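3',5'-cyclic-nucleotide phosphodiesterase 1 (Saccharomyces cerevisiae, PDB 4OJV) is a class-II cyclic-nucleotide phosphodiesterase of the metallo-hydrolase clan, built round two large mixed beta-sheets and carrying a pair of zinc ions. Local coordinates at residues A42-L47 and V138-S143; E259-V264 and I301-N306; I268-L273 and T309-S314. One frame throughout, in Å; residues are numbered along the deposited sequence.

Contact 1 of 3, residues A42-L47 and V138-S143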
# COMPACT_ATOMS: atom_id res chain seq x y z
N ALA A 42 3.85 3.37 -4.70
CA ALA A 42 2.68 4.13 -5.18
C ALA A 42 2.43 3.97 -6.69
O ALA A 42 3.37 4.12 -7.47
CB ALA A 42 2.85 5.59 -4.83
N GLY A 43 1.18 3.72 -7.09
CA GLY A 43 0.81 3.43 -8.49
C GLY A 43 -0.53 4.02 -8.93
O GLY A 43 -0.71 5.25 -8.89
N MET A 44 -1.49 3.17 -9.32
CA MET A 44 -2.81 3.63 -9.80
C MET A 44 -3.48 4.61 -8.86
O MET A 44 -4.08 5.58 -9.31
CB MET A 44 -3.77 2.45 -9.98
CG MET A 44 -3.50 1.58 -11.18
SD MET A 44 -4.75 0.30 -11.31
CE MET A 44 -6.04 1.11 -12.23
N TYR A 45 -3.45 4.31 -7.57
CA TYR A 45 -4.13 5.15 -6.59
C TYR A 45 -3.61 6.58 -6.68
O TYR A 45 -4.38 7.55 -6.64
CB TYR A 45 -3.96 4.57 -5.18
CG TYR A 45 -4.85 5.18 -4.13
CD1 TYR A 45 -4.57 6.43 -3.61
CD2 TYR A 45 -5.97 4.49 -3.64
CE1 TYR A 45 -5.37 7.01 -2.63
CE2 TYR A 45 -6.77 5.05 -2.67
CZ TYR A 45 -6.47 6.30 -2.16
OH TYR A 45 -7.27 6.86 -1.19
N GLN A 46 -2.29 6.70 -6.80
CA GLN A 46 -1.69 8.02 -6.83
C GLN A 46 -1.91 8.74 -8.16
O GLN A 46 -2.15 9.95 -8.17
CB GLN A 46 -0.20 7.93 -6.48
CG GLN A 46 0.50 9.28 -6.27
CD GLN A 46 -0.26 10.27 -5.39
OE1 GLN A 46 -0.82 9.91 -4.35
NE2 GLN A 46 -0.26 11.53 -5.80
N LEU A 47 -1.88 8.00 -9.26
CA LEU A 47 -2.25 8.57 -10.55
C LEU A 47 -3.65 9.15 -10.50
O LEU A 47 -3.89 10.27 -10.98
CB LEU A 47 -2.14 7.53 -11.66
CG LEU A 47 -0.71 7.14 -12.03
CD1 LEU A 47 -0.69 5.88 -12.88
CD2 LEU A 47 0.02 8.28 -12.73
N VAL A 138 2.23 -4.88 -7.51
CA VAL A 138 1.51 -6.12 -7.29
C VAL A 138 -0.00 -5.92 -7.26
O VAL A 138 -0.74 -6.55 -8.02
CB VAL A 138 2.01 -6.81 -6.00
CG1 VAL A 138 1.14 -8.01 -5.66
CG2 VAL A 138 3.47 -7.24 -6.16
N VAL A 139 -0.48 -5.04 -6.39
CA VAL A 139 -1.93 -4.90 -6.25
C VAL A 139 -2.56 -4.36 -7.54
O VAL A 139 -3.68 -4.75 -7.90
CB VAL A 139 -2.30 -4.10 -5.00
CG1 VAL A 139 -3.81 -3.92 -4.90
CG2 VAL A 139 -1.76 -4.80 -3.75
N ASN A 140 -1.84 -3.50 -8.27
CA ASN A 140 -2.36 -2.93 -9.52
C ASN A 140 -2.38 -3.96 -10.66
O ASN A 140 -3.10 -3.76 -11.64
CB ASN A 140 -1.52 -1.75 -10.04
CG ASN A 140 -1.48 -0.52 -9.14
OD1 ASN A 140 -0.65 0.35 -9.39
ND2 ASN A 140 -2.35 -0.41 -8.15
N SER A 141 -1.58 -5.02 -10.56
CA SER A 141 -1.34 -5.89 -11.71
C SER A 141 -2.57 -6.54 -12.38
O SER A 141 -2.56 -6.72 -13.60
CB SER A 141 -0.25 -6.93 -11.40
OG SER A 141 -0.65 -7.83 -10.37
N PRO A 142 -3.64 -6.85 -11.63
CA PRO A 142 -4.80 -7.45 -12.33
C PRO A 142 -5.47 -6.52 -13.34
O PRO A 142 -6.22 -6.99 -14.19
CB PRO A 142 -5.74 -7.83 -11.18
CG PRO A 142 -4.84 -8.01 -10.00
CD PRO A 142 -3.80 -6.95 -10.17
N SER A 143 -5.17 -5.22 -13.27
CA SER A 143 -5.68 -4.28 -14.29
C SER A 143 -5.27 -4.69 -15.70
O SER A 143 -5.95 -4.34 -16.66
CB SER A 143 -5.19 -2.85 -14.01
OG SER A 143 -3.78 -2.74 -14.18
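N140 and M44 meet through one hydrogen bond and a band of side-chain packing, where the start of helix 44-53 faces helix 135-140, which begins just after the zinc ligands D132 and H133, and the 3-10 segment that runs through 141-143. The polar part is the bond from M44 N to N140 OD1, 2.9 Å long and nearly straight at 170°. The donor stands above the plane of the N140 amide, 38° out of it, so the oxygen is not approached along a lone pair. G43, the N-cap residue, brings its CA to 3.5 Å from the same N140 OD1.

The apolar part belongs to M44. Its chain runs past that of N140 in the opposite direction, with M44 CG 3.6 Å from N140 CG, and bends at the sulfur (chi3 86°). M44 SD lies 4.2 Å from S143 CB. Within 138-143, N140 O accepts both S143 N and S143 OG, which come from opposite faces of its plane. F118 of helix 110-119 touches M44, N140 and S143.

The second subunit adds further bonds: N140 ND2 donates to P15 O and E17 OE2 of that chain, whose E17 accepts G43 N on OE1 and Y45 N on OE2. Bonds at both ends of the N140 amide should set which way round it lies; the helix start is tied to both helix 135-140 and the second subunit.

Contact 2 of 3, residues E259-V264 and I301-N306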
# COMPACT_ATOMS: atom_id res chain seq x y z
N GLU A 259 32.64 1.92 -7.33
CA GLU A 259 32.48 1.46 -8.71
C GLU A 259 31.44 2.32 -9.44
O GLU A 259 31.66 2.74 -10.57
CB GLU A 259 32.05 -0.01 -8.76
CG GLU A 259 33.09 -1.00 -8.28
CD GLU A 259 32.59 -2.43 -8.31
OE1 GLU A 259 31.72 -2.74 -9.15
OE2 GLU A 259 33.07 -3.25 -7.50
N PHE A 260 30.32 2.58 -8.77
CA PHE A 260 29.27 3.36 -9.39
C PHE A 260 29.70 4.80 -9.68
O PHE A 260 29.54 5.28 -10.81
CB PHE A 260 27.99 3.36 -8.54
CG PHE A 260 26.88 4.13 -9.18
CD1 PHE A 260 26.19 3.57 -10.26
CD2 PHE A 260 26.57 5.42 -8.78
CE1 PHE A 260 25.19 4.28 -10.90
CE2 PHE A 260 25.57 6.14 -9.42
CZ PHE A 260 24.89 5.57 -10.48
N TRP A 261 30.22 5.50 -8.67
CA TRP A 261 30.61 6.89 -8.88
C TRP A 261 31.71 7.02 -9.88
O TRP A 261 31.74 7.98 -10.64
CB TRP A 261 31.01 7.59 -7.58
CG TRP A 261 29.97 7.54 -6.49
CD1 TRP A 261 30.14 7.09 -5.19
CD2 TRP A 261 28.57 7.99 -6.56
NE1 TRP A 261 28.97 7.21 -4.47
CE2 TRP A 261 27.99 7.74 -5.24
CE3 TRP A 261 27.77 8.55 -7.55
CZ2 TRP A 261 26.67 8.05 -4.94
CZ3 TRP A 261 26.44 8.86 -7.24
CH2 TRP A 261 25.90 8.60 -5.97
N SER A 262 32.62 6.05 -9.89
CA SER A 262 33.71 6.03 -10.87
C SER A 262 33.15 5.91 -12.29
O SER A 262 33.59 6.63 -13.20
CB SER A 262 34.69 4.89 -10.59
OG SER A 262 35.35 5.10 -9.35
N TYR A 263 32.17 5.04 -12.47
CA TYR A 263 31.53 4.87 -13.77
C TYR A 263 30.85 6.17 -14.22
O TYR A 263 30.99 6.58 -15.37
CB TYR A 263 30.52 3.72 -13.73
CG TYR A 263 29.91 3.37 -15.07
CD1 TYR A 263 28.83 4.10 -15.58
CD2 TYR A 263 30.39 2.31 -15.82
CE1 TYR A 263 28.27 3.78 -16.80
CE2 TYR A 263 29.84 1.98 -17.05
CZ TYR A 263 28.77 2.72 -17.53
OH TYR A 263 28.21 2.40 -18.75
N VAL A 264 30.12 6.81 -13.30
CA VAL A 264 29.44 8.06 -13.60
C VAL A 264 30.45 9.14 -14.01
O VAL A 264 30.29 9.77 -15.06
CB VAL A 264 28.59 8.53 -12.40
CG1 VAL A 264 28.05 9.93 -12.61
CG2 VAL A 264 27.44 7.55 -12.15
N ILE A 301 26.18 12.90 2.08
CA ILE A 301 27.17 13.92 1.72
C ILE A 301 28.55 13.28 1.46
O ILE A 301 29.25 13.69 0.54
CB ILE A 301 27.22 15.08 2.74
CG1 ILE A 301 25.94 15.93 2.67
CG2 ILE A 301 28.46 15.96 2.54
CD1 ILE A 301 25.75 16.71 1.38
N ASN A 302 28.91 12.26 2.23
CA ASN A 302 30.18 11.56 1.98
C ASN A 302 30.22 10.92 0.60
O ASN A 302 31.24 10.97 -0.09
CB ASN A 302 30.47 10.50 3.05
CG ASN A 302 30.92 11.10 4.37
OD1 ASN A 302 31.19 12.29 4.47
ND2 ASN A 302 31.01 10.26 5.39
N GLU A 303 29.10 10.32 0.19
CA GLU A 303 29.00 9.74 -1.14
C GLU A 303 29.11 10.80 -2.24
O GLU A 303 29.85 10.62 -3.21
CB GLU A 303 27.71 8.91 -1.30
CG GLU A 303 27.67 7.66 -0.42
CD GLU A 303 28.88 6.75 -0.61
OE1 GLU A 303 29.37 6.61 -1.75
OE2 GLU A 303 29.34 6.15 0.39
N LEU A 304 28.39 11.91 -2.07
CA LEU A 304 28.47 13.01 -3.03
C LEU A 304 29.87 13.63 -3.07
O LEU A 304 30.35 14.01 -4.13
CB LEU A 304 27.40 14.05 -2.74
CG LEU A 304 25.95 13.58 -2.90
CD1 LEU A 304 25.01 14.64 -2.36
CD2 LEU A 304 25.64 13.27 -4.35
N SER A 305 30.54 13.67 -1.91
CA SER A 305 31.93 14.13 -1.84
C SER A 305 32.85 13.21 -2.66
O SER A 305 33.76 13.69 -3.36
CB SER A 305 32.39 14.18 -0.39
OG SER A 305 31.79 15.26 0.29
N ASN A 306 32.61 11.90 -2.60
CA ASN A 306 33.37 10.94 -3.40
C ASN A 306 33.16 11.18 -4.90
O ASN A 306 34.13 11.19 -5.67
CB ASN A 306 33.03 9.50 -3.02
CG ASN A 306 33.50 9.14 -1.62
OD1 ASN A 306 34.30 9.85 -1.00
ND2 ASN A 306 32.99 8.02 -1.10
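W261 and E303 carry this helix-to-helix contact, with N306 adding a smaller share at its border. The indole of W261, on helix 256-267, reaches across to helix 297-311 and gives its N-H to the carboxylate of E303: NE1 to OE1 is 2.8 Å, with an angle of 157° at the hydrogen. The oxygen lies close to the indole plane and accepts the hydrogen bond on its anti lone pair, the one turned away from OE2. Ring and carboxylate planes are only 22° apart, so the two flat groups are nearly coplanar and E303 CD sits at the ring edge, although the two side chains cross at about a right angle.

A bend in E303 at chi2 (-54°) turns its carboxylate back toward the indole nitrogen. The rest of E303 packs too: its CB lies 3.9 Å from W261 CZ2, and its backbone O lies over one face of the indole, 3.7 Å above the plane and offset toward the rim. F260 CD2 covers the opposite face, so the indole is held between its own helix and the partner helix. N306 meets the ring obliquely, its CB 4.3 Å from W261 CD1. The buried indole N-H thus has a presumably charged acceptor, and the bond together with the packing on both faces should hold the ring's orientation.

L307 and L310, further along helix 297-311, also pack on W261. Helix 256-267 packs on strand 238-242, where F260 and V264 rest on I240, whereas I301 touches L344, L347 and A348 of helix 336-350. Helix 297-311 therefore lies between helices 256-267 and 336-350.

Contact 3 of 3, residues I268-L273 and T309-S314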
# COMPACT_ATOMS: atom_id res chain seq x y z
N ILE A 268 29.81 10.07 -17.82
CA ILE A 268 28.76 11.08 -17.88
C ILE A 268 29.31 12.41 -17.39
O ILE A 268 29.45 12.62 -16.20
CB ILE A 268 27.54 10.69 -17.01
CG1 ILE A 268 27.02 9.28 -17.36
CG2 ILE A 268 26.44 11.74 -17.16
CD1 ILE A 268 26.09 8.67 -16.32
N PRO A 269 29.62 13.33 -18.32
CA PRO A 269 30.04 14.65 -17.87
C PRO A 269 28.99 15.30 -16.97
O PRO A 269 27.80 15.12 -17.19
CB PRO A 269 30.20 15.44 -19.18
CG PRO A 269 30.47 14.39 -20.21
CD PRO A 269 29.62 13.22 -19.79
N LEU A 270 29.43 16.04 -15.95
CA LEU A 270 28.51 16.62 -14.98
C LEU A 270 27.38 17.41 -15.63
O LEU A 270 26.24 17.34 -15.19
CB LEU A 270 29.26 17.47 -13.95
CG LEU A 270 28.39 18.05 -12.83
CD1 LEU A 270 27.73 16.95 -12.02
CD2 LEU A 270 29.17 18.98 -11.92
N VAL A 271 27.70 18.16 -16.69
CA VAL A 271 26.70 18.96 -17.39
C VAL A 271 25.57 18.09 -17.97
O VAL A 271 24.44 18.58 -18.12
CB VAL A 271 27.35 19.87 -18.46
CG1 VAL A 271 27.95 19.07 -19.61
CG2 VAL A 271 26.36 20.91 -18.97
N HIS A 272 25.87 16.83 -18.27
CA HIS A 272 24.86 15.87 -18.74
C HIS A 272 24.12 15.14 -17.64
O HIS A 272 23.15 14.44 -17.92
CB HIS A 272 25.45 14.86 -19.71
CG HIS A 272 25.79 15.45 -21.06
ND1 HIS A 272 24.85 15.90 -21.92
CD2 HIS A 272 27.02 15.65 -21.69
CE1 HIS A 272 25.45 16.36 -23.03
NE2 HIS A 272 26.77 16.20 -22.89
N LEU A 273 24.57 15.27 -16.39
CA LEU A 273 23.90 14.62 -15.28
C LEU A 273 22.81 15.55 -14.75
O LEU A 273 23.11 16.51 -14.03
CB LEU A 273 24.90 14.24 -14.19
CG LEU A 273 24.33 13.46 -12.99
CD1 LEU A 273 23.58 12.20 -13.43
CD2 LEU A 273 25.42 13.13 -11.99
N THR A 309 35.11 14.30 -5.84
CA THR A 309 36.54 14.03 -5.97
C THR A 309 36.84 13.40 -7.33
O THR A 309 37.83 13.74 -7.98
CB THR A 309 37.05 13.13 -4.82
OG1 THR A 309 36.84 13.80 -3.58
CG2 THR A 309 38.53 12.80 -4.97
N LEU A 310 35.97 12.50 -7.79
CA LEU A 310 36.18 11.82 -9.07
C LEU A 310 36.01 12.75 -10.27
O LEU A 310 36.80 12.69 -11.22
CB LEU A 310 35.28 10.59 -9.18
CG LEU A 310 35.65 9.45 -8.22
CD1 LEU A 310 34.47 8.51 -8.03
CD2 LEU A 310 36.88 8.68 -8.70
N TYR A 311 35.00 13.62 -10.24
CA TYR A 311 34.86 14.62 -11.29
C TYR A 311 36.05 15.59 -11.28
O TYR A 311 36.48 16.06 -12.33
CB TYR A 311 33.55 15.39 -11.16
CG TYR A 311 32.34 14.75 -11.83
CD1 TYR A 311 32.35 14.44 -13.19
CD2 TYR A 311 31.17 14.54 -11.11
CE1 TYR A 311 31.23 13.88 -13.80
CE2 TYR A 311 30.05 13.99 -11.71
CZ TYR A 311 30.09 13.67 -13.05
OH TYR A 311 28.96 13.13 -13.64
N ASN A 312 36.55 15.89 -10.09
CA ASN A 312 37.81 16.62 -9.92
C ASN A 312 37.80 18.03 -10.51
O ASN A 312 38.77 18.46 -11.15
CB ASN A 312 38.97 15.78 -10.50
CG ASN A 312 40.32 16.31 -10.09
OD1 ASN A 312 40.48 16.81 -8.98
ND2 ASN A 312 41.29 16.22 -10.99
N SER A 313 36.72 18.75 -10.27
CA SER A 313 36.59 20.15 -10.70
C SER A 313 36.65 21.11 -9.52
O SER A 313 36.09 20.83 -8.45
CB SER A 313 35.28 20.35 -11.46
OG SER A 313 35.02 21.72 -11.71
N SER A 314 37.27 22.26 -9.72
CA SER A 314 37.27 23.32 -8.72
C SER A 314 35.86 23.92 -8.53
O SER A 314 35.63 24.63 -7.55
CB SER A 314 38.29 24.41 -9.08
OG SER A 314 37.91 25.12 -10.24
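L270 and Y311 make the closest backbone approach, their CA atoms 7.6 Å apart, where the short 3-10 turn 270-272 faces the last turn of helix 297-311, which ends at Y311 before N312 adopts positive phi.

Nearly all of the contact gathers round the Y311 side chain. Its hydroxyl donates to I268 O over 2.7 Å, almost in line with the carbonyl (C=O to donor 163°), and that oxygen lies at the ring edge, in the plane. One face of the ring takes L270: CB stands 4.1 Å from the centroid, 14° off the normal, in a CH-pi contact. The L270 side chain crosses the phenol at about a right angle, and CD1 reaches on to Y311 CE2 at 3.8 Å. A chi1 of -176°, with CG anti to the backbone N, helps carry CD1 there.

I268 is the first residue beyond helix 256-267 and L273 begins strand 273-279, so the tyrosine is bonded at the helix exit of a beta-alpha-beta crossover joining the adjacent, parallel strands 238-242 and 273-279, in a fold consistent with the alpha-beta-beta-alpha sandwich of the metallo-beta-lactamase superfamily. L273 lends CD2, 3.9 Å from Y311 OH, and also rests on I240 of strand 238-242. V264 of helix 256-267 and L317 of the following loop pack on Y311 as well. H272 ties the turn to the sheet, its ND1 bonding D237 and its backbone pairing with C238.

Contacts 2 and 3 are neighbours, their centres about 10 Å apart; they touch directly and both use helix 297-311. In each an aromatic side chain spans the gap and donates one hydrogen bond, to a carboxylate in the buried helix pair of contact 2 and to a backbone carbonyl in the partly buried turn of contact 3. Contact 1, about 34 Å from contact 2 between centres and across the centre of the chain, shares no element with them. Its touching residues are all buried in the two-chain assembly, it has an amide as acceptor, and it alone of the three involves the second subunit.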